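Long-range contacts in chitin-binding type-4 domain-containing protein (Photorhabdus laumondii subsp. laumondii, PDB 6T5Z), which probably cleaves chitin oxidatively as a copper-dependent lytic polysaccharide monooxygenase of family AA10: residues A[25-30]-A[57-62]; A[87-92]-A[130-135]; A[91-96]-A[153-158]. All coordinates share one frame; numbering follows the deposited sequence.

Interaction 1: A[25-30]-A[57-62]; sequences CGLVKY and GHFGAL. With CU (copper (II) ion), chain E.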
ATOM      1  N   CYS A  25     -15.443   5.136  -3.375  1.00 14.12           N
ATOM      2  CA  CYS A  25     -14.122   5.523  -2.892  1.00 13.23           C
ATOM      3  C   CYS A  25     -13.921   7.030  -2.818  1.00 15.18           C
ATOM      4  O   CYS A  25     -12.832   7.475  -2.433  1.00 16.84           O
ATOM      5  CB  CYS A  25     -13.047   4.932  -3.803  1.00 12.68           C
ATOM      6  SG  CYS A  25     -13.060   3.142  -3.967  1.00 12.67           S
ATOM      7  N   GLY A  26     -14.918   7.824  -3.201  1.00 12.79           N
ATOM      8  CA  GLY A  26     -14.730   9.263  -3.202  1.00 14.06           C
ATOM      9  C   GLY A  26     -13.676   9.692  -4.210  1.00 14.16           C
ATOM     10  O   GLY A  26     -13.469   9.058  -5.249  1.00 14.53           O
ATOM     11  N   LEU A  27     -12.968  10.770  -3.864  1.00 12.89           N
ATOM     12  CA  LEU A  27     -12.001  11.360  -4.786  1.00 13.99           C
ATOM     13  C   LEU A  27     -10.853  10.414  -5.128  1.00 16.32           C
ATOM     14  O   LEU A  27     -10.235  10.590  -6.182  1.00 13.29           O
ATOM     15  CB  LEU A  27     -11.436  12.655  -4.196  1.00 14.87           C
ATOM     16  CG  LEU A  27     -10.595  13.499  -5.147  1.00 14.10           C
ATOM     17  CD1 LEU A  27     -11.427  14.010  -6.318  1.00 15.51           C
ATOM     18  CD2 LEU A  27      -9.963  14.657  -4.387  1.00 14.12           C
ATOM     19  N   VAL A  28     -10.571   9.417  -4.274  1.00 16.12           N
ATOM     20  CA  VAL A  28      -9.508   8.436  -4.538  1.00 18.18           C
ATOM     21  C   VAL A  28      -9.583   7.931  -5.972  1.00 17.21           C
ATOM     22  O   VAL A  28      -8.563   7.789  -6.664  1.00 16.61           O
ATOM     23  CB  VAL A  28      -9.611   7.260  -3.547  1.00 21.06           C
ATOM     24  CG1 VAL A  28      -8.728   6.119  -3.985  1.00 23.19           C
ATOM     25  CG2 VAL A  28      -9.242   7.686  -2.162  1.00 25.53           C
ATOM     26  N   LYS A  29     -10.803   7.640  -6.425  1.00 16.07           N
ATOM     27  CA  LYS A  29     -11.040   7.129  -7.770  1.00 12.76           C
ATOM     28  C   LYS A  29     -10.291   7.930  -8.826  1.00 15.76           C
ATOM     29  O   LYS A  29      -9.774   7.363  -9.796  1.00 17.96           O
ATOM     30  CB  LYS A  29     -12.539   7.154  -8.063  1.00 13.75           C
ATOM     31  CG  LYS A  29     -12.853   6.834  -9.495  1.00 14.50           C
ATOM     32  CD  LYS A  29     -14.344   6.728  -9.713  1.00 15.07           C
ATOM     33  CE  LYS A  29     -14.668   6.546 -11.177  1.00 16.62           C
ATOM     34  NZ  LYS A  29     -16.150   6.503 -11.381  1.00 20.17           N
ATOM     35  N   TYR A  30     -10.197   9.249  -8.642  1.00 12.32           N
ATOM     36  CA  TYR A  30      -9.688  10.125  -9.685  1.00 13.02           C
ATOM     37  C   TYR A  30      -8.236  10.532  -9.478  1.00 14.33           C
ATOM     38  O   TYR A  30      -7.657  11.172 -10.359  1.00 16.37           O
ATOM     39  CB  TYR A  30     -10.571  11.368  -9.781  1.00 16.89           C
ATOM     40  CG  TYR A  30     -12.004  10.981 -10.043  1.00 15.44           C
ATOM     41  CD1 TYR A  30     -12.387  10.509 -11.281  1.00 14.08           C
ATOM     42  CD2 TYR A  30     -12.959  11.020  -9.033  1.00 15.14           C
ATOM     43  CE1 TYR A  30     -13.694  10.120 -11.525  1.00 14.20           C
ATOM     44  CE2 TYR A  30     -14.269  10.627  -9.264  1.00 15.11           C
ATOM     45  CZ  TYR A  30     -14.624  10.186 -10.521  1.00 17.92           C
ATOM     46  OH  TYR A  30     -15.918   9.781 -10.792  1.00 18.94           O
ATOM     47  N   GLY A  57      -8.242  13.713   4.528  1.00 17.72           N
ATOM     48  CA  GLY A  57      -9.659  13.574   4.838  1.00 16.56           C
ATOM     49  C   GLY A  57     -10.508  13.105   3.669  1.00 15.35           C
ATOM     50  O   GLY A  57     -11.373  12.235   3.827  1.00 15.48           O
ATOM     51  N   HIS A  58     -10.281  13.670   2.478  1.00 15.01           N
ATOM     52  CA  HIS A  58     -11.177  13.320   1.382  1.00 15.49           C
ATOM     53  C   HIS A  58     -10.822  11.986   0.729  1.00 13.99           C
ATOM     54  O   HIS A  58     -11.503  11.577  -0.217  1.00 13.64           O
ATOM     55  CB  HIS A  58     -11.260  14.456   0.344  1.00 15.41           C
ATOM     56  CG  HIS A  58      -9.954  14.855  -0.284  1.00 15.08           C
ATOM     57  ND1 HIS A  58      -9.779  16.081  -0.890  1.00 15.51           N
ATOM     58  CD2 HIS A  58      -8.785  14.191  -0.440  1.00 15.37           C
ATOM     59  CE1 HIS A  58      -8.555  16.162  -1.381  1.00 16.69           C
ATOM     60  NE2 HIS A  58      -7.930  15.027  -1.122  1.00 16.90           N
ATOM     61  N   PHE A  59      -9.813  11.283   1.243  1.00 13.03           N
ATOM     62  CA  PHE A  59      -9.549   9.896   0.891  1.00 11.60           C
ATOM     63  C   PHE A  59     -10.001   8.927   1.985  1.00 12.39           C
ATOM     64  O   PHE A  59      -9.675   7.739   1.918  1.00 12.56           O
ATOM     65  CB  PHE A  59      -8.058   9.690   0.602  1.00 11.75           C
ATOM     66  CG  PHE A  59      -7.514  10.535  -0.537  1.00 11.99           C
ATOM     67  CD1 PHE A  59      -8.278  10.849  -1.647  1.00 12.36           C
ATOM     68  CD2 PHE A  59      -6.210  11.008  -0.479  1.00 12.47           C
ATOM     69  CE1 PHE A  59      -7.751  11.603  -2.682  1.00 14.09           C
ATOM     70  CE2 PHE A  59      -5.670  11.767  -1.523  1.00 14.95           C
ATOM     71  CZ  PHE A  59      -6.440  12.071  -2.615  1.00 14.86           C
ATOM     72  N   GLY A  60     -10.763   9.408   2.968  1.00 13.98           N
ATOM     73  CA  GLY A  60     -11.157   8.634   4.134  1.00 14.04           C
ATOM     74  C   GLY A  60     -12.018   7.415   3.854  1.00 14.13           C
ATOM     75  O   GLY A  60     -12.089   6.520   4.704  1.00 15.32           O
ATOM     76  N   ALA A  61     -12.667   7.346   2.685  1.00 12.13           N
ATOM     77  CA  ALA A  61     -13.396   6.121   2.349  1.00 13.73           C
ATOM     78  C   ALA A  61     -12.495   4.895   2.431  1.00 12.92           C
ATOM     79  O   ALA A  61     -12.962   3.802   2.764  1.00 14.48           O
ATOM     80  CB  ALA A  61     -14.015   6.226   0.956  1.00 15.68           C
ATOM     81  N   LEU A  62     -11.205   5.056   2.143  1.00 10.30           N
ATOM     82  CA  LEU A  62     -10.294   3.921   2.177  1.00 12.21           C
ATOM     83  C   LEU A  62     -10.071   3.383   3.584  1.00 12.93           C
ATOM     84  O   LEU A  62      -9.548   2.275   3.729  1.00 14.74           O
ATOM     85  CB  LEU A  62      -8.938   4.301   1.574  1.00 12.12           C
ATOM     86  CG  LEU A  62      -8.960   4.728   0.108  1.00 13.68           C
ATOM     87  CD1 LEU A  62      -7.547   5.033  -0.378  1.00 13.30           C
ATOM     88  CD2 LEU A  62      -9.607   3.649  -0.750  1.00 18.20           C
TER
HETATM   89 CU    CU E 401     -11.395  17.455  -0.751  1.00 30.36          CU
HETATM   90  O   HOH W   1     -12.838   9.204   0.376  1.00 23.47           O
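With CG of L27 anti to the backbone N (chi1 -170°) and the ring of H58 turned between its own N and carbonyl carbon (chi1 59°), a leucine methyl meets an imidazole face. Both residues belong to short 3-10 turns in loops before and after strand 36-38 of this AA10 domain. The meeting is a CH-pi contact: L27 CD2 lies 3.7 Å from the ring centroid of H58, 14° off the normal. Next along the turn, V28 CG2 reaches F59 CD1 at 3.3 Å and continues to L62 CD1 at 3.6 Å, V28 and L62 meeting tip to tip. The F59 ring also takes L27 CB near its plane at the edge, while H58 CD2 lies over one of its faces. A11 and C14 of helix 10-14 touch V28; C14 also touches L62 and is disulfide-bonded to C25. A single water joins the backbones where no direct hydrogen bond spans the segments: it donates to C25 O and to H58 O and accepts from A61 N. H58 also holds a second copper ion, distinct from the histidine-brace site, through ND1 at 2.1 Å.

Interaction 2: A[87-92]-A[130-135]; sequences MIQHKT and PSSRVI. With CU (copper (II) ion), chain D.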
ATOM      1  N   MET A  87       3.739   8.506 -11.887  0.85 15.97           N
ATOM      2  CA  MET A  87       3.229   9.570 -12.748  0.85 16.35           C
ATOM      3  C   MET A  87       4.105  10.817 -12.692  0.85 17.96           C
ATOM      4  O   MET A  87       4.264  11.515 -13.699  0.85 16.85           O
ATOM      5  CB  MET A  87       1.795   9.916 -12.368  0.85 18.79           C
ATOM      6  CG  MET A  87       0.806   8.832 -12.668  0.85 20.43           C
ATOM      7  SD  MET A  87      -0.840   9.428 -12.317  0.85 22.35           S
ATOM      8  CE  MET A  87      -1.074  10.625 -13.630  0.85 20.65           C
ATOM      9  N   ILE A  88       4.670  11.128 -11.530  1.00 18.45           N
ATOM     10  CA  ILE A  88       5.634  12.217 -11.407  1.00 18.80           C
ATOM     11  C   ILE A  88       6.845  11.668 -10.661  1.00 16.38           C
ATOM     12  O   ILE A  88       6.729  11.252  -9.502  1.00 18.14           O
ATOM     13  CB  ILE A  88       5.047  13.446 -10.693  1.00 18.86           C
ATOM     14  CG1 ILE A  88       3.790  13.936 -11.419  1.00 24.63           C
ATOM     15  CG2 ILE A  88       6.082  14.558 -10.630  1.00 20.27           C
ATOM     16  CD1 ILE A  88       3.080  15.068 -10.721  1.00 26.66           C
ATOM     17  N   GLN A  89       7.993  11.640 -11.336  1.00 16.05           N
ATOM     18  CA  GLN A  89       9.206  11.070 -10.764  1.00 16.98           C
ATOM     19  C   GLN A  89       9.816  12.006  -9.728  1.00 16.27           C
ATOM     20  O   GLN A  89       9.877  13.223  -9.927  1.00 17.51           O
ATOM     21  CB  GLN A  89      10.235  10.791 -11.863  1.00 18.28           C
ATOM     22  CG  GLN A  89       9.790   9.784 -12.899  1.00 21.63           C
ATOM     23  CD  GLN A  89      10.471  10.010 -14.231  1.00 23.94           C
ATOM     24  OE1 GLN A  89       9.957  10.730 -15.084  1.00 28.05           O
ATOM     25  NE2 GLN A  89      11.633   9.409 -14.414  1.00 24.76           N
ATOM     26  N   HIS A  90      10.255  11.427  -8.607  1.00 15.01           N
ATOM     27  CA  HIS A  90      10.944  12.154  -7.550  1.00 17.30           C
ATOM     28  C   HIS A  90      12.096  11.311  -7.043  1.00 15.17           C
ATOM     29  O   HIS A  90      11.992  10.083  -6.986  1.00 15.49           O
ATOM     30  CB  HIS A  90      10.044  12.463  -6.348  1.00 15.26           C
ATOM     31  CG  HIS A  90       8.734  13.086  -6.704  1.00 15.40           C
ATOM     32  ND1 HIS A  90       8.633  14.310  -7.328  1.00 16.89           N
ATOM     33  CD2 HIS A  90       7.465  12.664  -6.492  1.00 15.09           C
ATOM     34  CE1 HIS A  90       7.357  14.610  -7.494  1.00 17.32           C
ATOM     35  NE2 HIS A  90       6.630  13.629  -6.993  1.00 15.56           N
ATOM     36  N   LYS A  91      13.176  11.983  -6.644  1.00 15.70           N
ATOM     37  CA  LYS A  91      14.311  11.297  -6.046  1.00 15.71           C
ATOM     38  C   LYS A  91      13.844  10.472  -4.854  1.00 16.44           C
ATOM     39  O   LYS A  91      13.062  10.942  -4.021  1.00 16.56           O
ATOM     40  CB  LYS A  91      15.378  12.312  -5.626  1.00 16.49           C
ATOM     41  CG  LYS A  91      16.086  12.999  -6.799  1.00 19.64           C
ATOM     42  CD  LYS A  91      17.021  14.120  -6.312  1.00 24.86           C
ATOM     43  CE  LYS A  91      18.044  13.613  -5.311  1.00 29.88           C
ATOM     44  NZ  LYS A  91      19.140  12.825  -5.956  1.00 32.73           N
ATOM     45  N   THR A  92      14.343   9.240  -4.769  1.00 14.91           N
ATOM     46  CA  THR A  92      13.727   8.198  -3.959  1.00 14.37           C
ATOM     47  C   THR A  92      14.704   7.646  -2.927  1.00 14.53           C
ATOM     48  O   THR A  92      15.795   7.204  -3.283  1.00 14.77           O
ATOM     49  CB  THR A  92      13.232   7.075  -4.871  1.00 13.90           C
ATOM     50  OG1 THR A  92      12.206   7.592  -5.732  1.00 14.24           O
ATOM     51  CG2 THR A  92      12.678   5.908  -4.059  1.00 13.43           C
ATOM     52  N   PRO A 130      13.855   7.648 -10.034  1.00 18.76           N
ATOM     53  CA  PRO A 130      13.347   6.388 -10.578  1.00 17.98           C
ATOM     54  C   PRO A 130      12.857   6.568 -12.004  1.00 19.38           C
ATOM     55  O   PRO A 130      12.560   7.673 -12.456  1.00 20.14           O
ATOM     56  CB  PRO A 130      12.179   6.050  -9.647  1.00 18.64           C
ATOM     57  CG  PRO A 130      11.628   7.404  -9.281  1.00 18.15           C
ATOM     58  CD  PRO A 130      12.835   8.343  -9.229  1.00 17.72           C
ATOM     59  N   SER A 131      12.773   5.449 -12.712  1.00 20.04           N
ATOM     60  CA  SER A 131      12.093   5.454 -13.994  1.00 21.53           C
ATOM     61  C   SER A 131      10.588   5.633 -13.767  1.00 19.73           C
ATOM     62  O   SER A 131      10.104   5.723 -12.631  1.00 18.66           O
ATOM     63  CB  SER A 131      12.403   4.175 -14.768  1.00 27.43           C
ATOM     64  OG  SER A 131      12.016   3.025 -14.039  1.00 31.55           O
ATOM     65  N   SER A 132       9.830   5.670 -14.861  1.00 20.80           N
ATOM     66  CA  SER A 132       8.404   5.958 -14.765  1.00 27.08           C
ATOM     67  C   SER A 132       7.568   4.735 -14.395  1.00 20.49           C
ATOM     68  O   SER A 132       6.377   4.877 -14.087  1.00 20.47           O
ATOM     69  CB  SER A 132       7.928   6.561 -16.085  1.00 30.16           C
ATOM     70  OG  SER A 132       8.594   7.799 -16.296  1.00 30.05           O
ATOM     71  N   ARG A 133       8.158   3.545 -14.428  1.00 17.78           N
ATOM     72  CA  ARG A 133       7.532   2.335 -13.917  1.00 16.64           C
ATOM     73  C   ARG A 133       8.602   1.570 -13.153  1.00 19.75           C
ATOM     74  O   ARG A 133       9.727   1.420 -13.642  1.00 19.05           O
ATOM     75  CB  ARG A 133       6.942   1.496 -15.057  1.00 18.28           C
ATOM     76  CG  ARG A 133       6.190   0.266 -14.604  1.00 19.05           C
ATOM     77  CD  ARG A 133       5.397  -0.339 -15.758  1.00 17.60           C
ATOM     78  NE  ARG A 133       6.269  -0.623 -16.886  1.00 21.10           N
ATOM     79  CZ  ARG A 133       7.047  -1.697 -16.980  1.00 23.46           C
ATOM     80  NH1 ARG A 133       7.059  -2.605 -16.008  1.00 24.49           N
ATOM     81  NH2 ARG A 133       7.808  -1.869 -18.055  1.00 27.22           N
ATOM     82  N   VAL A 134       8.269   1.121 -11.943  1.00 14.87           N
ATOM     83  CA  VAL A 134       9.241   0.526 -11.033  1.00 16.05           C
ATOM     84  C   VAL A 134       8.706  -0.812 -10.548  1.00 15.67           C
ATOM     85  O   VAL A 134       7.522  -0.930 -10.223  1.00 16.31           O
ATOM     86  CB  VAL A 134       9.527   1.454  -9.837  1.00 15.46           C
ATOM     87  CG1 VAL A 134      10.287   0.698  -8.747  1.00 16.67           C
ATOM     88  CG2 VAL A 134      10.295   2.678 -10.301  1.00 15.87           C
ATOM     89  N   ILE A 135       9.569  -1.824 -10.506  1.00 14.81           N
ATOM     90  CA  ILE A 135       9.204  -3.140  -9.990  1.00 14.85           C
ATOM     91  C   ILE A 135      10.118  -3.498  -8.823  1.00 15.53           C
ATOM     92  O   ILE A 135      11.346  -3.441  -8.945  1.00 16.05           O
ATOM     93  CB  ILE A 135       9.264  -4.220 -11.087  1.00 16.76           C
ATOM     94  CG1 ILE A 135       8.106  -4.044 -12.086  1.00 17.57           C
ATOM     95  CG2 ILE A 135       9.225  -5.597 -10.471  1.00 17.61           C
ATOM     96  CD1 ILE A 135       8.051  -5.115 -13.160  1.00 21.92           C
TER
HETATM   97 CU    CU D 400       4.644  13.570  -6.789  1.00 16.68          CU
HETATM   98  O   HOH W   2       6.991   9.666 -15.106  1.00 17.67           O
HETATM   99  O   HOH W   3       9.398  10.166 -17.811  1.00 35.47           O
HETATM  100  O   HOH W   4       4.517  15.859  -7.511  0.40 22.73           O
HETATM  101  O   HOH W   5       4.972  14.830  -4.867  0.40 16.49           O
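Q89 and P130 tie the loop that carries H90 of the copper-binding histidine brace to the loop that leads into strand 133-139, at the copper-bearing end of the AA10 beta-sandwich. A nearly straight hydrogen bond runs from Q89 NE2 to P130 O, 2.8 Å long with 174° at the hydrogen. It lies in the carbonyl plane of P130 and in the amide plane of Q89, which holds the flat amide in one orientation. Reaching there depends on the side chain of Q89, which leaves beside its backbone N (chi1 -62°) and then runs extended.

Water-mediated links add to this. Two waters each join Q89 OE1 to S132 OG: both donate to the amide oxygen, but one accepts from the serine hydroxyl and the other donates to it.

Van der Waals contact is carried by the proline ring. P130 CD comes within 3.0 Å of H90 O, and P130 CG touches T92 OG1 at 3.6 Å. T92 OG1 in turn donates to H90 O at 2.8 Å, so the carbonyl oxygen of H90 accepts the hydroxyl of T92 and also touches P130 CD; W95 and Y125 pack against P130 too.

Metal coordination lies on the far end of H90, whose side chain leaves the backbone away from 130-135. H1 supplies two further ligand atoms, among them its amino nitrogen. Two water oxygens lie 2.4 and 2.3 Å from the copper. The remaining ligand of the brace is H90 NE2, 2.0 Å from the metal.

Interaction 3: A[91-96]-A[153-158]; sequences KTSSWE and VWTISD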
ATOM      1  N   LYS A  91      13.176  11.983  -6.644  1.00 15.70           N
ATOM      2  CA  LYS A  91      14.311  11.297  -6.046  1.00 15.71           C
ATOM      3  C   LYS A  91      13.844  10.472  -4.854  1.00 16.44           C
ATOM      4  O   LYS A  91      13.062  10.942  -4.021  1.00 16.56           O
ATOM      5  CB  LYS A  91      15.378  12.312  -5.626  1.00 16.49           C
ATOM      6  CG  LYS A  91      16.086  12.999  -6.799  1.00 19.64           C
ATOM      7  CD  LYS A  91      17.021  14.120  -6.312  1.00 24.86           C
ATOM      8  CE  LYS A  91      18.044  13.613  -5.311  1.00 29.88           C
ATOM      9  NZ  LYS A  91      19.140  12.825  -5.956  1.00 32.73           N
ATOM     10  N   THR A  92      14.343   9.240  -4.769  1.00 14.91           N
ATOM     11  CA  THR A  92      13.727   8.198  -3.959  1.00 14.37           C
ATOM     12  C   THR A  92      14.704   7.646  -2.927  1.00 14.53           C
ATOM     13  O   THR A  92      15.795   7.204  -3.283  1.00 14.77           O
ATOM     14  CB  THR A  92      13.232   7.075  -4.871  1.00 13.90           C
ATOM     15  OG1 THR A  92      12.206   7.592  -5.732  1.00 14.24           O
ATOM     16  CG2 THR A  92      12.678   5.908  -4.059  1.00 13.43           C
ATOM     17  N   SER A  93      14.295   7.649  -1.654  1.00 14.50           N
ATOM     18  CA  SER A  93      15.064   6.952  -0.626  1.00 14.64           C
ATOM     19  C   SER A  93      14.879   5.443  -0.736  1.00 15.17           C
ATOM     20  O   SER A  93      15.857   4.687  -0.720  1.00 16.10           O
ATOM     21  CB  SER A  93      14.646   7.416   0.770  1.00 15.39           C
ATOM     22  OG  SER A  93      15.043   8.750   1.026  1.00 17.88           O
ATOM     23  N   SER A  94      13.631   4.985  -0.856  1.00 13.62           N
ATOM     24  CA  SER A  94      13.389   3.549  -0.776  1.00 13.25           C
ATOM     25  C   SER A  94      11.977   3.211  -1.223  1.00 12.77           C
ATOM     26  O   SER A  94      11.109   4.081  -1.317  1.00 13.05           O
ATOM     27  CB  SER A  94      13.588   3.031   0.642  1.00 13.38           C
ATOM     28  OG  SER A  94      12.598   3.588   1.495  1.00 13.78           O
ATOM     29  N   TRP A  95      11.782   1.920  -1.479  1.00 12.52           N
ATOM     30  CA  TRP A  95      10.488   1.262  -1.629  1.00 13.82           C
ATOM     31  C   TRP A  95      10.424   0.196  -0.547  1.00 14.89           C
ATOM     32  O   TRP A  95      11.364  -0.589  -0.406  1.00 16.14           O
ATOM     33  CB  TRP A  95      10.359   0.605  -3.011  1.00 13.51           C
ATOM     34  CG  TRP A  95      10.875   1.470  -4.104  1.00 14.75           C
ATOM     35  CD1 TRP A  95      12.180   1.600  -4.517  1.00 14.45           C
ATOM     36  CD2 TRP A  95      10.107   2.365  -4.912  1.00 13.05           C
ATOM     37  NE1 TRP A  95      12.256   2.512  -5.544  1.00 13.89           N
ATOM     38  CE2 TRP A  95      10.998   2.992  -5.804  1.00 14.25           C
ATOM     39  CE3 TRP A  95       8.745   2.691  -4.968  1.00 12.10           C
ATOM     40  CZ2 TRP A  95      10.579   3.936  -6.736  1.00 15.70           C
ATOM     41  CZ3 TRP A  95       8.329   3.624  -5.904  1.00 16.53           C
ATOM     42  CH2 TRP A  95       9.240   4.241  -6.764  1.00 14.77           C
ATOM     43  N   GLU A  96       9.341   0.158   0.224  1.00 11.97           N
ATOM     44  CA  GLU A  96       9.278  -0.829   1.290  1.00 14.59           C
ATOM     45  C   GLU A  96       7.843  -1.290   1.485  1.00 14.41           C
ATOM     46  O   GLU A  96       6.888  -0.613   1.081  1.00 15.69           O
ATOM     47  CB  GLU A  96       9.849  -0.280   2.601  1.00 15.59           C
ATOM     48  CG  GLU A  96       9.026   0.823   3.200  1.00 12.46           C
ATOM     49  CD  GLU A  96       9.551   1.285   4.564  1.00 17.02           C
ATOM     50  OE1 GLU A  96      10.587   0.769   5.033  1.00 21.93           O
ATOM     51  OE2 GLU A  96       8.912   2.175   5.151  1.00 19.65           O
ATOM     52  N   VAL A 153       5.126   1.529   0.656  1.00 11.83           N
ATOM     53  CA  VAL A 153       5.575   2.879   0.994  1.00 10.88           C
ATOM     54  C   VAL A 153       6.700   3.280   0.054  1.00 12.80           C
ATOM     55  O   VAL A 153       7.731   2.597  -0.030  1.00 13.31           O
ATOM     56  CB  VAL A 153       6.027   2.993   2.455  1.00  9.60           C
ATOM     57  CG1 VAL A 153       6.391   4.452   2.786  1.00 13.05           C
ATOM     58  CG2 VAL A 153       4.932   2.467   3.390  1.00 11.05           C
ATOM     59  N   TRP A 154       6.502   4.392  -0.641  1.00 11.87           N
ATOM     60  CA  TRP A 154       7.491   4.995  -1.516  1.00 10.40           C
ATOM     61  C   TRP A 154       7.964   6.266  -0.833  1.00 11.09           C
ATOM     62  O   TRP A 154       7.213   7.243  -0.755  1.00 11.16           O
ATOM     63  CB  TRP A 154       6.881   5.282  -2.886  1.00 10.67           C
ATOM     64  CG  TRP A 154       7.751   6.086  -3.781  1.00 12.88           C
ATOM     65  CD1 TRP A 154       9.120   6.124  -3.783  1.00 13.38           C
ATOM     66  CD2 TRP A 154       7.327   6.980  -4.823  1.00 10.33           C
ATOM     67  NE1 TRP A 154       9.566   6.979  -4.753  1.00 12.63           N
ATOM     68  CE2 TRP A 154       8.491   7.510  -5.417  1.00 12.76           C
ATOM     69  CE3 TRP A 154       6.080   7.372  -5.321  1.00 12.80           C
ATOM     70  CZ2 TRP A 154       8.445   8.434  -6.468  1.00 12.11           C
ATOM     71  CZ3 TRP A 154       6.035   8.279  -6.370  1.00 14.16           C
ATOM     72  CH2 TRP A 154       7.203   8.799  -6.932  1.00 13.51           C
ATOM     73  N   THR A 155       9.196   6.250  -0.325  1.00 11.36           N
ATOM     74  CA  THR A 155       9.728   7.338   0.487  1.00 11.82           C
ATOM     75  C   THR A 155      10.546   8.271  -0.403  1.00 12.79           C
ATOM     76  O   THR A 155      11.473   7.827  -1.096  1.00 15.38           O
ATOM     77  CB  THR A 155      10.556   6.764   1.647  1.00 14.20           C
ATOM     78  OG1 THR A 155       9.702   5.976   2.496  1.00 14.84           O
ATOM     79  CG2 THR A 155      11.221   7.872   2.481  1.00 14.97           C
ATOM     80  N   ILE A 156      10.191   9.562  -0.392  1.00 11.08           N
ATOM     81  CA  ILE A 156      10.820  10.571  -1.241  1.00 12.06           C
ATOM     82  C   ILE A 156      12.016  11.160  -0.508  1.00 14.64           C
ATOM     83  O   ILE A 156      11.892  11.586   0.643  1.00 13.93           O
ATOM     84  CB  ILE A 156       9.820  11.679  -1.610  1.00 12.54           C
ATOM     85  CG1 ILE A 156       8.521  11.101  -2.188  1.00 13.03           C
ATOM     86  CG2 ILE A 156      10.462  12.662  -2.595  1.00 13.92           C
ATOM     87  CD1 ILE A 156       8.728  10.225  -3.402  1.00 15.34           C
ATOM     88  N   SER A 157      13.172  11.219  -1.184  1.00 12.98           N
ATOM     89  CA  SER A 157      14.408  11.589  -0.495  1.00 15.83           C
ATOM     90  C   SER A 157      14.557  13.095  -0.303  1.00 16.60           C
ATOM     91  O   SER A 157      15.220  13.527   0.653  1.00 19.60           O
ATOM     92  CB  SER A 157      15.621  11.045  -1.253  1.00 15.66           C
ATOM     93  OG  SER A 157      15.799  11.741  -2.472  1.00 17.24           O
ATOM     94  N   ASP A 158      13.978  13.913  -1.184  1.00 17.27           N
ATOM     95  CA  ASP A 158      14.207  15.352  -1.122  1.00 17.74           C
ATOM     96  C   ASP A 158      12.989  16.123  -0.614  1.00 17.31           C
ATOM     97  O   ASP A 158      12.964  17.357  -0.708  1.00 17.31           O
ATOM     98  CB  ASP A 158      14.698  15.888  -2.484  1.00 19.49           C
ATOM     99  CG  ASP A 158      13.697  15.699  -3.620  1.00 19.85           C
ATOM    100  OD1 ASP A 158      12.628  15.108  -3.400  1.00 17.15           O
ATOM    101  OD2 ASP A 158      14.006  16.148  -4.754  1.00 20.31           O
TER
HETATM  102  O   HOH W   6      13.146  14.961  -6.952  1.00 18.77           O
HETATM  103  O   HOH W   7       9.828   3.539   1.806  1.00 14.66           O
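Strands 94-96 and 153-156 run antiparallel, their axes 5.0 Å apart at 161°, and a classic beta bulge, S93 and S94 both facing T155, shifts the register by one. E96 and V153 exchange two backbone hydrogen bonds; at the bulge S93 N donates to T155 O and T155 N to S94 O, and S157 N closes the far end on K91 O at 2.9 Å. On one face W95 and W154 form an offset stack, the six-membered ring of W95 over the five-membered ring of W154, centroids 3.9 Å apart and planes at 10°. CG of W154, anti to its N (chi1 171°), carries the indole toward the I156 end of its strand, where NE1 donates to T92 OG1 at 2.9 Å, near the ring plane; that hydroxyl itself donates to H90 O. I156 CD1 covers the other face of W154, packing the indole from both sides about 5 Å from the active-site copper. On the opposite face the side chains of E96 and V153 lie side by side, CG to CB 3.8 Å, and one water joins S94 OG, T155 OG1 and V153 O. At the loop end a second water bridges K91 N and D158 OD2, while K91 NZ bonds to E127 O. Strand 121-126 borders 92-99 on its other edge, where Y125 meets W95 edge-to-face, and strand 161-172 borders 148-156, bringing F163 against W154.

Overall arrangement
Interaction 1 comes first along the chain and closes before the other two open; its loop turns lie about 23 Å, centre to centre, from each of them. The nearest atoms of interactions 1 and 2 are about 7 Å apart, those of interactions 1 and 3 about 13 Å. Interactions 2 and 3 are neighbours, with centres 10 Å apart, and share K91 and T92, where the loop bearing H90 passes into strand 92-99. Interaction 3 lies within the mixed sheet; interaction 2 links the loop entering that sheet to the chain entering strand 133-139 of the three-stranded one, and V134 on W95 bridges the two. The copper ligand H90 packs on W154 and I156 of the mixed sheet.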